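Local coordinates for putative integron gene cassette protein (Uncultured bacterium, PDB 3FUY) that is of unknown function, is encoded by a mobile integron gene cassette from a salt-marsh metagenome, and assembles from several copies of one alpha/beta chain, at residues B[65-76]-B[90-98]; B[28-36]-B[47-57]. All blocks are in the same frame, centred on the assembly; numbering follows the deposited sequence.

Interaction 1. Residues B[65-76]-B[90-98]; sequences CLDKMKGVRDAQ and PHIRIRCVD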
ATOM      1  N   CYS B  65       2.178  14.884   9.210  1.00 23.12           N
ATOM      2  CA  CYS B  65       2.636  14.859   7.829  1.00 22.78           C
ATOM      3  C   CYS B  65       1.741  15.722   6.925  1.00 22.55           C
ATOM      4  O   CYS B  65       2.238  16.516   6.121  1.00 18.86           O
ATOM      5  CB  CYS B  65       2.753  13.419   7.317  1.00 23.03           C
ATOM      6  SG  CYS B  65       3.540  13.304   5.709  1.00 26.81           S
ATOM      7  N   LEU B  66       0.423  15.595   7.074  1.00 22.33           N
ATOM      8  CA  LEU B  66      -0.486  16.435   6.291  1.00 23.64           C
ATOM      9  C   LEU B  66      -0.257  17.932   6.548  1.00 22.71           C
ATOM     10  O   LEU B  66      -0.318  18.743   5.622  1.00 22.19           O
ATOM     11  CB  LEU B  66      -1.949  16.058   6.547  1.00 23.91           C
ATOM     12  CG  LEU B  66      -2.362  14.673   6.017  1.00 27.40           C
ATOM     13  CD1 LEU B  66      -3.779  14.311   6.460  1.00 27.72           C
ATOM     14  CD2 LEU B  66      -2.239  14.621   4.507  1.00 25.73           C
ATOM     15  N   ASP B  67       0.001  18.307   7.800  1.00 22.33           N
ATOM     16  CA  ASP B  67       0.258  19.713   8.096  1.00 22.56           C
ATOM     17  C   ASP B  67       1.541  20.225   7.429  1.00 23.36           C
ATOM     18  O   ASP B  67       1.568  21.348   6.918  1.00 21.83           O
ATOM     19  CB  ASP B  67       0.288  19.970   9.606  1.00 27.23           C
ATOM     20  CG  ASP B  67      -1.112  20.102  10.210  1.00 33.76           C
ATOM     21  OD1 ASP B  67      -2.102  20.151   9.453  1.00 41.27           O
ATOM     22  OD2 ASP B  67      -1.218  20.166  11.455  1.00 46.00           O
ATOM     23  N   LYS B  68       2.602  19.413   7.429  1.00 20.95           N
ATOM     24  CA  LYS B  68       3.836  19.812   6.756  1.00 22.33           C
ATOM     25  C   LYS B  68       3.653  19.842   5.224  1.00 19.96           C
ATOM     26  O   LYS B  68       4.216  20.693   4.539  1.00 19.38           O
ATOM     27  CB  LYS B  68       5.016  18.897   7.150  1.00 20.20           C
ATOM     28  CG  LYS B  68       5.309  18.833   8.651  1.00 21.20           C
ATOM     29  CD  LYS B  68       5.461  20.224   9.256  1.00 23.70           C
ATOM     30  CE  LYS B  68       5.402  20.161  10.791  1.00 22.65           C
ATOM     31  NZ  LYS B  68       5.693  21.476  11.430  1.00 23.66           N
HETATM   32  N   MSE B  69       2.864  18.915   4.684  1.00 21.43           N
HETATM   33  CA  MSE B  69       2.530  18.970   3.252  1.00 21.69           C
HETATM   34  C   MSE B  69       1.849  20.292   2.941  1.00 21.31           C
HETATM   35  O   MSE B  69       2.132  20.926   1.931  1.00 19.63           O
HETATM   36  CB  MSE B  69       1.626  17.799   2.843  1.00 20.73           C
HETATM   37  CG  MSE B  69       2.338  16.468   3.014  1.00 24.54           C
HETATM   38 SE   MSE B  69       1.178  14.928   2.741  0.89 31.31          SE
HETATM   39  CE  MSE B  69       0.994  15.001   0.799  1.00 20.55           C
ATOM     40  N   LYS B  70       0.969  20.726   3.839  1.00 19.79           N
ATOM     41  CA  LYS B  70       0.310  22.004   3.649  1.00 23.00           C
ATOM     42  C   LYS B  70       1.321  23.167   3.768  1.00 22.85           C
ATOM     43  O   LYS B  70       1.268  24.127   3.007  1.00 21.64           O
ATOM     44  CB  LYS B  70      -0.831  22.172   4.645  1.00 25.41           C
ATOM     45  CG  LYS B  70      -1.564  23.517   4.498  1.00 33.61           C
ATOM     46  CD  LYS B  70      -2.727  23.635   5.479  1.00 38.31           C
ATOM     47  CE  LYS B  70      -3.471  24.952   5.282  1.00 45.66           C
ATOM     48  NZ  LYS B  70      -2.572  26.133   5.391  1.00 40.77           N
ATOM     49  N   GLY B  71       2.255  23.070   4.710  1.00 23.20           N
ATOM     50  CA  GLY B  71       3.230  24.136   4.879  1.00 21.37           C
ATOM     51  C   GLY B  71       4.044  24.348   3.604  1.00 23.52           C
ATOM     52  O   GLY B  71       4.313  25.487   3.196  1.00 21.50           O
ATOM     53  N   VAL B  72       4.434  23.247   2.965  1.00 19.51           N
ATOM     54  CA  VAL B  72       5.173  23.330   1.703  1.00 23.14           C
ATOM     55  C   VAL B  72       4.347  23.944   0.560  1.00 25.51           C
ATOM     56  O   VAL B  72       4.831  24.824  -0.164  1.00 24.11           O
ATOM     57  CB  VAL B  72       5.748  21.967   1.293  1.00 21.60           C
ATOM     58  CG1 VAL B  72       6.391  22.042  -0.083  1.00 23.94           C
ATOM     59  CG2 VAL B  72       6.759  21.472   2.357  1.00 23.23           C
ATOM     60  N   ARG B  73       3.104  23.506   0.378  1.00 23.90           N
ATOM     61  CA  ARG B  73       2.340  24.096  -0.724  1.00 25.21           C
ATOM     62  C   ARG B  73       2.012  25.578  -0.441  1.00 27.38           C
ATOM     63  O   ARG B  73       1.949  26.383  -1.364  1.00 29.02           O
ATOM     64  CB  ARG B  73       1.113  23.247  -1.154  1.00 22.84           C
ATOM     65  CG  ARG B  73       0.085  23.003  -0.093  1.00 24.66           C
ATOM     66  CD  ARG B  73      -1.227  22.393  -0.695  1.00 26.50           C
ATOM     67  NE  ARG B  73      -2.262  22.389   0.337  1.00 25.45           N
ATOM     68  CZ  ARG B  73      -2.391  21.420   1.233  1.00 27.85           C
ATOM     69  NH1 ARG B  73      -1.569  20.386   1.188  1.00 25.39           N
ATOM     70  NH2 ARG B  73      -3.334  21.473   2.165  1.00 29.63           N
ATOM     71  N   ASP B  74       1.851  25.939   0.832  1.00 27.94           N
ATOM     72  CA  ASP B  74       1.729  27.353   1.221  1.00 29.51           C
ATOM     73  C   ASP B  74       3.028  28.146   0.981  1.00 32.77           C
ATOM     74  O   ASP B  74       2.987  29.288   0.533  1.00 34.18           O
ATOM     75  CB  ASP B  74       1.296  27.503   2.692  1.00 29.64           C
ATOM     76  CG  ASP B  74      -0.134  27.007   2.945  1.00 37.14           C
ATOM     77  OD1 ASP B  74      -0.855  26.669   1.975  1.00 36.87           O
ATOM     78  OD2 ASP B  74      -0.535  26.955   4.127  1.00 39.30           O
ATOM     79  N   ALA B  75       4.180  27.555   1.290  1.00 30.19           N
ATOM     80  CA  ALA B  75       5.453  28.200   0.938  1.00 30.35           C
ATOM     81  C   ALA B  75       5.557  28.408  -0.578  1.00 34.93           C
ATOM     82  O   ALA B  75       6.000  29.463  -1.032  1.00 33.01           O
ATOM     83  CB  ALA B  75       6.661  27.397   1.471  1.00 24.78           C
ATOM     84  N   GLN B  76       5.132  27.406  -1.350  1.00 28.87           N
ATOM     85  CA  GLN B  76       5.138  27.488  -2.809  1.00 32.59           C
ATOM     86  C   GLN B  76       4.253  28.631  -3.287  1.00 36.55           C
ATOM     87  O   GLN B  76       4.643  29.421  -4.147  1.00 37.32           O
ATOM     88  CB  GLN B  76       4.644  26.176  -3.430  1.00 29.29           C
ATOM     89  CG  GLN B  76       4.401  26.260  -4.947  1.00 34.11           C
ATOM     90  CD  GLN B  76       5.697  26.358  -5.755  1.00 34.32           C
ATOM     91  OE1 GLN B  76       6.381  25.361  -5.972  1.00 30.63           O
ATOM     92  NE2 GLN B  76       6.020  27.561  -6.222  1.00 34.36           N
ATOM     93  N   PRO B  90      10.606  29.087  -9.018  1.00 35.75           N
ATOM     94  CA  PRO B  90      10.939  27.698  -8.670  1.00 33.71           C
ATOM     95  C   PRO B  90       9.747  26.899  -8.120  1.00 34.89           C
ATOM     96  O   PRO B  90       8.753  27.486  -7.688  1.00 31.78           O
ATOM     97  CB  PRO B  90      11.991  27.861  -7.576  1.00 35.40           C
ATOM     98  CG  PRO B  90      11.714  29.206  -6.965  1.00 35.39           C
ATOM     99  CD  PRO B  90      11.138  30.066  -8.053  1.00 36.59           C
ATOM    100  N   HIS B  91       9.870  25.573  -8.143  1.00 30.32           N
ATOM    101  CA  HIS B  91       8.937  24.677  -7.467  1.00 30.30           C
ATOM    102  C   HIS B  91       9.522  24.255  -6.116  1.00 31.94           C
ATOM    103  O   HIS B  91      10.706  23.898  -6.027  1.00 31.45           O
ATOM    104  CB  HIS B  91       8.725  23.398  -8.280  1.00 27.15           C
ATOM    105  CG  HIS B  91       8.011  23.587  -9.582  1.00 34.71           C
ATOM    106  ND1 HIS B  91       6.634  23.575  -9.692  1.00 31.06           N
ATOM    107  CD2 HIS B  91       8.484  23.713 -10.845  1.00 36.33           C
ATOM    108  CE1 HIS B  91       6.292  23.727 -10.959  1.00 31.71           C
ATOM    109  NE2 HIS B  91       7.396  23.807 -11.680  1.00 39.36           N
ATOM    110  N   ILE B  92       8.705  24.274  -5.067  1.00 28.19           N
ATOM    111  CA  ILE B  92       9.111  23.704  -3.791  1.00 26.85           C
ATOM    112  C   ILE B  92       8.211  22.508  -3.548  1.00 25.38           C
ATOM    113  O   ILE B  92       6.996  22.657  -3.459  1.00 26.78           O
ATOM    114  CB  ILE B  92       8.933  24.695  -2.622  1.00 26.28           C
ATOM    115  CG1 ILE B  92       9.601  26.032  -2.922  1.00 35.36           C
ATOM    116  CG2 ILE B  92       9.504  24.115  -1.360  1.00 26.42           C
ATOM    117  CD1 ILE B  92       9.613  26.971  -1.719  1.00 34.60           C
ATOM    118  N   ARG B  93       8.793  21.320  -3.447  1.00 25.85           N
ATOM    119  CA  ARG B  93       7.993  20.106  -3.369  1.00 24.66           C
ATOM    120  C   ARG B  93       8.371  19.275  -2.162  1.00 26.17           C
ATOM    121  O   ARG B  93       9.554  19.055  -1.901  1.00 25.24           O
ATOM    122  CB  ARG B  93       8.178  19.265  -4.640  1.00 24.42           C
ATOM    123  CG  ARG B  93       7.952  20.031  -5.933  1.00 24.43           C
ATOM    124  CD  ARG B  93       6.510  20.560  -6.041  1.00 24.53           C
ATOM    125  NE  ARG B  93       5.501  19.505  -5.913  1.00 23.07           N
ATOM    126  CZ  ARG B  93       4.191  19.722  -6.029  1.00 27.20           C
ATOM    127  NH1 ARG B  93       3.746  20.943  -6.298  1.00 27.87           N
ATOM    128  NH2 ARG B  93       3.325  18.725  -5.899  1.00 26.36           N
ATOM    129  N   ILE B  94       7.376  18.797  -1.416  1.00 22.48           N
ATOM    130  CA  ILE B  94       7.700  17.938  -0.282  1.00 24.51           C
ATOM    131  C   ILE B  94       8.007  16.524  -0.798  1.00 25.31           C
ATOM    132  O   ILE B  94       7.454  16.095  -1.817  1.00 22.24           O
ATOM    133  CB  ILE B  94       6.568  17.926   0.762  1.00 22.43           C
ATOM    134  CG1 ILE B  94       7.059  17.333   2.074  1.00 22.65           C
ATOM    135  CG2 ILE B  94       5.330  17.165   0.241  1.00 23.49           C
ATOM    136  CD1 ILE B  94       6.107  17.596   3.259  1.00 24.43           C
ATOM    137  N   ARG B  95       8.899  15.807  -0.118  1.00 24.47           N
ATOM    138  CA  ARG B  95       9.186  14.426  -0.506  1.00 24.09           C
ATOM    139  C   ARG B  95       8.886  13.466   0.623  1.00 22.20           C
ATOM    140  O   ARG B  95       8.231  12.435   0.433  1.00 22.21           O
ATOM    141  CB  ARG B  95      10.652  14.269  -0.930  1.00 25.14           C
ATOM    142  CG  ARG B  95      11.043  15.102  -2.121  1.00 25.28           C
ATOM    143  CD  ARG B  95      10.153  14.836  -3.343  1.00 25.06           C
ATOM    144  NE  ARG B  95      10.589  15.675  -4.452  1.00 23.84           N
ATOM    145  CZ  ARG B  95       9.804  16.148  -5.412  1.00 27.19           C
ATOM    146  NH1 ARG B  95       8.494  15.871  -5.433  1.00 23.93           N
ATOM    147  NH2 ARG B  95      10.336  16.913  -6.352  1.00 27.99           N
ATOM    148  N   CYS B  96       9.368  13.806   1.813  1.00 22.44           N
ATOM    149  CA  CYS B  96       9.300  12.876   2.928  1.00 22.01           C
ATOM    150  C   CYS B  96       9.221  13.644   4.239  1.00 22.38           C
ATOM    151  O   CYS B  96       9.822  14.709   4.392  1.00 24.64           O
ATOM    152  CB  CYS B  96      10.536  11.956   2.923  1.00 21.24           C
ATOM    153  SG  CYS B  96      10.703  10.875   4.373  1.00 26.45           S
ATOM    154  N   VAL B  97       8.462  13.105   5.176  1.00 20.77           N
ATOM    155  CA  VAL B  97       8.501  13.587   6.546  1.00 23.44           C
ATOM    156  C   VAL B  97       8.993  12.413   7.365  1.00 24.33           C
ATOM    157  O   VAL B  97       8.327  11.375   7.450  1.00 25.92           O
ATOM    158  CB  VAL B  97       7.108  14.014   7.057  1.00 24.14           C
ATOM    159  CG1 VAL B  97       7.169  14.355   8.549  1.00 26.25           C
ATOM    160  CG2 VAL B  97       6.587  15.177   6.245  1.00 24.51           C
ATOM    161  N   ASP B  98      10.183  12.563   7.928  1.00 25.19           N
ATOM    162  CA  ASP B  98      10.759  11.550   8.793  1.00 25.07           C
ATOM    163  C   ASP B  98      10.607  11.974  10.252  1.00 27.27           C
ATOM    164  O   ASP B  98      11.198  12.971  10.699  1.00 26.93           O
ATOM    165  CB  ASP B  98      12.227  11.317   8.427  1.00 28.57           C
ATOM    166  CG  ASP B  98      12.830  10.131   9.153  1.00 30.43           C
ATOM    167  OD1 ASP B  98      12.264   9.714  10.176  1.00 32.78           O
ATOM    168  OD2 ASP B  98      13.869   9.611   8.693  1.00 33.13           O
TER
HETATM  169  O   HOH W   1       5.103  23.333  -7.351  1.00 33.18           O

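Interaction 2. Residues B[28-36]-B[47-57]; sequences SFLSPSLVT and VLRIGRTGFPA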
ATOM      1  N   SER B  28      -1.365   4.585   2.605  1.00 21.95           N
ATOM      2  CA  SER B  28      -1.075   3.148   2.561  1.00 25.03           C
ATOM      3  C   SER B  28       0.113   2.801   3.448  1.00 22.13           C
ATOM      4  O   SER B  28       1.118   3.495   3.433  1.00 22.92           O
ATOM      5  CB  SER B  28      -0.781   2.687   1.121  1.00 23.13           C
ATOM      6  OG  SER B  28      -1.809   3.086   0.226  1.00 26.43           O
ATOM      7  N   PHE B  29       0.007   1.721   4.211  1.00 23.54           N
ATOM      8  CA  PHE B  29       1.148   1.279   5.017  1.00 23.90           C
ATOM      9  C   PHE B  29       1.957   0.244   4.260  1.00 25.54           C
ATOM     10  O   PHE B  29       1.468  -0.859   4.008  1.00 26.72           O
ATOM     11  CB  PHE B  29       0.680   0.673   6.337  1.00 23.04           C
ATOM     12  CG  PHE B  29       0.214   1.681   7.334  1.00 25.77           C
ATOM     13  CD1 PHE B  29       0.989   1.982   8.450  1.00 23.71           C
ATOM     14  CD2 PHE B  29      -1.005   2.333   7.164  1.00 24.51           C
ATOM     15  CE1 PHE B  29       0.569   2.899   9.376  1.00 23.57           C
ATOM     16  CE2 PHE B  29      -1.439   3.262   8.089  1.00 26.19           C
ATOM     17  CZ  PHE B  29      -0.644   3.547   9.205  1.00 23.76           C
ATOM     18  N   LEU B  30       3.191   0.588   3.901  1.00 24.80           N
ATOM     19  CA  LEU B  30       4.091  -0.386   3.293  1.00 28.91           C
ATOM     20  C   LEU B  30       4.703  -1.238   4.397  1.00 32.70           C
ATOM     21  O   LEU B  30       5.026  -2.414   4.196  1.00 34.55           O
ATOM     22  CB  LEU B  30       5.179   0.299   2.476  1.00 27.88           C
ATOM     23  CG  LEU B  30       4.667   1.233   1.381  1.00 28.70           C
ATOM     24  CD1 LEU B  30       5.851   1.802   0.639  1.00 32.41           C
ATOM     25  CD2 LEU B  30       3.706   0.520   0.419  1.00 30.16           C
ATOM     26  N   SER B  31       4.852  -0.632   5.570  1.00 27.98           N
ATOM     27  CA  SER B  31       5.178  -1.361   6.787  1.00 30.01           C
ATOM     28  C   SER B  31       4.598  -0.564   7.962  1.00 27.44           C
ATOM     29  O   SER B  31       3.986   0.488   7.759  1.00 28.17           O
ATOM     30  CB  SER B  31       6.694  -1.547   6.919  1.00 28.01           C
ATOM     31  OG  SER B  31       7.314  -0.404   7.496  1.00 30.87           O
ATOM     32  N   PRO B  32       4.753  -1.062   9.189  1.00 28.51           N
ATOM     33  CA  PRO B  32       4.187  -0.266  10.286  1.00 27.72           C
ATOM     34  C   PRO B  32       4.721   1.177  10.320  1.00 25.01           C
ATOM     35  O   PRO B  32       3.975   2.088  10.656  1.00 24.03           O
ATOM     36  CB  PRO B  32       4.631  -1.038  11.534  1.00 29.64           C
ATOM     37  CG  PRO B  32       4.779  -2.467  11.050  1.00 28.01           C
ATOM     38  CD  PRO B  32       5.326  -2.343   9.657  1.00 27.41           C
ATOM     39  N   SER B  33       5.968   1.374   9.912  1.00 25.53           N
ATOM     40  CA  SER B  33       6.653   2.661  10.074  1.00 26.56           C
ATOM     41  C   SER B  33       6.942   3.394   8.755  1.00 26.72           C
ATOM     42  O   SER B  33       7.642   4.410   8.741  1.00 25.81           O
ATOM     43  CB  SER B  33       7.970   2.444  10.826  1.00 27.49           C
ATOM     44  OG  SER B  33       8.883   1.729  10.016  1.00 26.49           O
ATOM     45  N   LEU B  34       6.406   2.878   7.648  1.00 24.84           N
ATOM     46  CA  LEU B  34       6.607   3.501   6.335  1.00 23.93           C
ATOM     47  C   LEU B  34       5.256   3.648   5.617  1.00 24.10           C
ATOM     48  O   LEU B  34       4.569   2.659   5.338  1.00 22.78           O
ATOM     49  CB  LEU B  34       7.588   2.697   5.481  1.00 22.43           C
ATOM     50  CG  LEU B  34       7.872   3.205   4.064  1.00 25.65           C
ATOM     51  CD1 LEU B  34       8.667   4.484   4.103  1.00 32.88           C
ATOM     52  CD2 LEU B  34       8.594   2.142   3.217  1.00 32.09           C
ATOM     53  N   VAL B  35       4.887   4.889   5.332  1.00 23.19           N
ATOM     54  CA  VAL B  35       3.542   5.200   4.846  1.00 23.40           C
ATOM     55  C   VAL B  35       3.601   6.089   3.612  1.00 23.36           C
ATOM     56  O   VAL B  35       4.337   7.068   3.578  1.00 24.23           O
ATOM     57  CB  VAL B  35       2.710   5.893   5.950  1.00 25.82           C
ATOM     58  CG1 VAL B  35       1.390   6.437   5.388  1.00 25.30           C
ATOM     59  CG2 VAL B  35       2.460   4.925   7.118  1.00 21.00           C
ATOM     60  N   THR B  36       2.834   5.744   2.588  1.00 23.95           N
ATOM     61  CA  THR B  36       2.724   6.628   1.437  1.00 24.71           C
ATOM     62  C   THR B  36       1.438   7.444   1.545  1.00 21.30           C
ATOM     63  O   THR B  36       0.368   6.922   1.870  1.00 19.95           O
ATOM     64  CB  THR B  36       2.743   5.859   0.100  1.00 26.28           C
ATOM     65  OG1 THR B  36       1.621   4.970   0.040  1.00 23.32           O
ATOM     66  CG2 THR B  36       4.025   5.051  -0.038  1.00 28.81           C
ATOM     67  N   VAL B  47       6.195  10.691   1.448  1.00 21.93           N
ATOM     68  CA  VAL B  47       6.466   9.507   2.230  1.00 19.81           C
ATOM     69  C   VAL B  47       6.561   9.872   3.709  1.00 24.42           C
ATOM     70  O   VAL B  47       7.289  10.781   4.095  1.00 24.31           O
ATOM     71  CB  VAL B  47       7.764   8.811   1.782  1.00 21.57           C
ATOM     72  CG1 VAL B  47       8.002   7.562   2.616  1.00 23.76           C
ATOM     73  CG2 VAL B  47       7.699   8.455   0.281  1.00 22.66           C
ATOM     74  N   LEU B  48       5.835   9.137   4.538  1.00 23.16           N
ATOM     75  CA  LEU B  48       5.973   9.261   5.974  1.00 22.29           C
ATOM     76  C   LEU B  48       6.828   8.116   6.536  1.00 26.40           C
ATOM     77  O   LEU B  48       6.559   6.931   6.292  1.00 22.09           O
ATOM     78  CB  LEU B  48       4.605   9.280   6.637  1.00 24.26           C
ATOM     79  CG  LEU B  48       4.615   9.239   8.163  1.00 25.76           C
ATOM     80  CD1 LEU B  48       5.330  10.479   8.727  1.00 25.88           C
ATOM     81  CD2 LEU B  48       3.186   9.154   8.661  1.00 22.07           C
ATOM     82  N   ARG B  49       7.874   8.481   7.273  1.00 24.72           N
ATOM     83  CA  ARG B  49       8.754   7.496   7.907  1.00 28.93           C
ATOM     84  C   ARG B  49       8.871   7.747   9.400  1.00 28.15           C
ATOM     85  O   ARG B  49       9.123   8.875   9.821  1.00 26.72           O
ATOM     86  CB  ARG B  49      10.154   7.575   7.313  1.00 30.56           C
ATOM     87  CG  ARG B  49      10.335   6.787   6.053  1.00 41.35           C
ATOM     88  CD  ARG B  49      11.753   6.934   5.504  1.00 46.13           C
ATOM     89  NE  ARG B  49      11.938   6.044   4.356  1.00 53.26           N
ATOM     90  CZ  ARG B  49      12.784   5.020   4.331  1.00 53.63           C
ATOM     91  NH1 ARG B  49      13.559   4.766   5.387  1.00 53.72           N
ATOM     92  NH2 ARG B  49      12.867   4.260   3.243  1.00 53.44           N
ATOM     93  N   ILE B  50       8.691   6.703  10.199  1.00 26.46           N
ATOM     94  CA  ILE B  50       9.009   6.795  11.608  1.00 27.92           C
ATOM     95  C   ILE B  50      10.421   6.210  11.761  1.00 30.08           C
ATOM     96  O   ILE B  50      10.604   5.094  12.238  1.00 30.79           O
ATOM     97  CB  ILE B  50       7.990   6.043  12.469  1.00 28.30           C
ATOM     98  CG1 ILE B  50       6.549   6.278  11.966  1.00 27.12           C
ATOM     99  CG2 ILE B  50       8.147   6.430  13.926  1.00 24.16           C
ATOM    100  CD1 ILE B  50       6.118   7.766  11.918  1.00 24.26           C
ATOM    101  N   GLY B  51      11.403   6.982  11.324  1.00 27.21           N
ATOM    102  CA  GLY B  51      12.741   6.483  11.057  1.00 32.35           C
ATOM    103  C   GLY B  51      13.537   6.019  12.263  1.00 33.32           C
ATOM    104  O   GLY B  51      14.092   4.917  12.265  1.00 35.16           O
ATOM    105  N   ARG B  52      13.590   6.841  13.299  1.00 31.38           N
ATOM    106  CA  ARG B  52      14.495   6.548  14.412  1.00 31.31           C
ATOM    107  C   ARG B  52      14.062   5.341  15.242  1.00 35.99           C
ATOM    108  O   ARG B  52      14.872   4.460  15.529  1.00 37.26           O
ATOM    109  CB  ARG B  52      14.686   7.767  15.312  1.00 31.98           C
ATOM    110  CG  ARG B  52      15.922   7.646  16.223  1.00 39.15           C
ATOM    111  CD  ARG B  52      16.254   8.965  16.915  1.00 41.07           C
ATOM    112  NE  ARG B  52      17.273   8.814  17.964  1.00 44.38           N
ATOM    113  CZ  ARG B  52      17.483   9.708  18.928  1.00 44.10           C
ATOM    114  NH1 ARG B  52      16.753  10.813  18.975  1.00 37.13           N
ATOM    115  NH2 ARG B  52      18.423   9.495  19.849  1.00 47.74           N
ATOM    116  N   THR B  53      12.788   5.303  15.617  1.00 31.91           N
ATOM    117  CA  THR B  53      12.275   4.252  16.485  1.00 31.28           C
ATOM    118  C   THR B  53      11.718   3.048  15.735  1.00 33.03           C
ATOM    119  O   THR B  53      11.641   1.945  16.289  1.00 32.40           O
ATOM    120  CB  THR B  53      11.124   4.775  17.321  1.00 33.24           C
ATOM    121  OG1 THR B  53      10.091   5.231  16.438  1.00 31.38           O
ATOM    122  CG2 THR B  53      11.588   5.924  18.235  1.00 34.90           C
ATOM    123  N   GLY B  54      11.285   3.278  14.497  1.00 32.43           N
ATOM    124  CA  GLY B  54      10.589   2.269  13.723  1.00 32.26           C
ATOM    125  C   GLY B  54       9.231   1.961  14.319  1.00 28.71           C
ATOM    126  O   GLY B  54       8.683   0.890  14.089  1.00 31.04           O
ATOM    127  N   PHE B  55       8.692   2.893  15.095  1.00 26.00           N
ATOM    128  CA  PHE B  55       7.398   2.692  15.729  1.00 28.12           C
ATOM    129  C   PHE B  55       6.309   2.852  14.657  1.00 29.19           C
ATOM    130  O   PHE B  55       6.520   3.549  13.665  1.00 25.15           O
ATOM    131  CB  PHE B  55       7.155   3.690  16.861  1.00 28.23           C
ATOM    132  CG  PHE B  55       8.073   3.520  18.061  1.00 30.03           C
ATOM    133  CD1 PHE B  55       8.861   2.398  18.206  1.00 28.21           C
ATOM    134  CD2 PHE B  55       8.092   4.476  19.064  1.00 30.29           C
ATOM    135  CE1 PHE B  55       9.690   2.244  19.322  1.00 35.20           C
ATOM    136  CE2 PHE B  55       8.914   4.336  20.179  1.00 35.84           C
ATOM    137  CZ  PHE B  55       9.715   3.216  20.304  1.00 32.77           C
ATOM    138  N   PRO B  56       5.161   2.188  14.848  1.00 24.88           N
ATOM    139  CA  PRO B  56       4.073   2.277  13.858  1.00 28.56           C
ATOM    140  C   PRO B  56       3.542   3.712  13.771  1.00 29.61           C
ATOM    141  O   PRO B  56       3.307   4.347  14.806  1.00 29.20           O
ATOM    142  CB  PRO B  56       2.973   1.364  14.431  1.00 29.22           C
ATOM    143  CG  PRO B  56       3.589   0.623  15.565  1.00 33.28           C
ATOM    144  CD  PRO B  56       4.786   1.398  16.032  1.00 26.77           C
ATOM    145  N   ALA B  57       3.366   4.217  12.555  1.00 27.44           N
ATOM    146  CA  ALA B  57       2.718   5.510  12.371  1.00 26.77           C
ATOM    147  C   ALA B  57       1.283   5.532  12.907  1.00 27.31           C
ATOM    148  O   ALA B  57       0.489   4.616  12.650  1.00 26.69           O
ATOM    149  CB  ALA B  57       2.766   5.925  10.922  1.00 24.61           C
TER

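Interaction 1. Residues B[65-76]-B[90-98]
Val72 presses into strand 91-98 between Ile92 and Ile94, in the closely packed apolar part of the contact. Its CG1 lies anti to the backbone N (chi1 174°) and reaches the strand backbone, 3.5 Å from Ile92 O. Its CG2 packs on CB of Ile94 at 3.9 Å. CD1 of Ile94 ends against the helix backbone, 3.8 Å from Met69 N, and the side chains of Met69 and Ile94 cross at about a right angle. At the start of the helix segment, Cys65 SG rests on Val97 CG2 at 3.6 Å. Lys68 adds its CB to this patch, while its NZ turns away to Asp145.

The Gln76 end is looser and polar, though still buried. Gln76 bends at chi2 and grips the strand backbone with both ends of its amide. NE2 donates to Pro90 O at 3.1 Å, with that oxygen in the amide plane. OE1 accepts from Ile92 N at 2.7 Å. One water bridges OE1, His91 ND1 and Arg93 NH1. The other end of that guanidinium, NH2, makes a salt bridge to Asp170. Strands 44-49 and 91-100 are parallel neighbours joined through helix 59-79, a beta-alpha-beta crossover, and this contact packs its helix on its second strand.

Interaction 2. Residues B[28-36]-B[47-57]
Leu34 holds CG anti to its own nitrogen (chi1 178°), and Arg49 holds CG anti to its carbonyl carbon (chi1 -85°). These torsions lay the two side chains alongside each other, pointing the same way. Leu34 CD1 sits 3.4 Å from Arg49 CG and also touches NE. The same methyl is tight against Val47 CG1 at 3.5 Å. Arg49 NE bonds to Phe178 O. A serine in place of Arg49 would probably take away the arginine chain beside the Leu34 methyl and leave the Phe178 carbonyl without this donor.

On the other face, Val35 and Leu48 meet CB to CB. They form an antiparallel hydrogen-bonded pair, with Val35 N to Leu48 O at 2.8 Å and Leu48 N to Val35 O at 2.7 Å. Ile50 N continues the pairing to Ser33 O. Beyond the strands, Ala57 N donates to Pro32 O at 2.9 Å. Ala57 O lies at the edge of the Phe29 ring, and Val35 CG2 sits above one face of that ring, toward its rim. Backbone bonds thus hold the hairpin and the loop after it, while Ser33 OG and Ala57 O bond to Asp172 and Arg38 of the second subunit, consistent with this turn being part of the interface.

From the N terminus, strand 25-29 turns into strand 34-39, and the chain then returns along strand 44-49. Interaction 2 closes this hairpin and draws the loop that follows, up to Ala57, onto the turn at Ser31 to Leu34. The chain next enters helix 59-79. Interaction 1 closes the second loop, where the chain returns as strand 91-100 beneath the helix. The two loops follow in series and do not cross. Their centres are about 18 Å apart, but strands 44-49 and 91-100 are neighbours in the mixed sheet. Val47 pairs with Arg95 and Val97 through probable backbone hydrogen bonds. Interaction 1 lies near the chain centre, while interaction 2 faces other subunits.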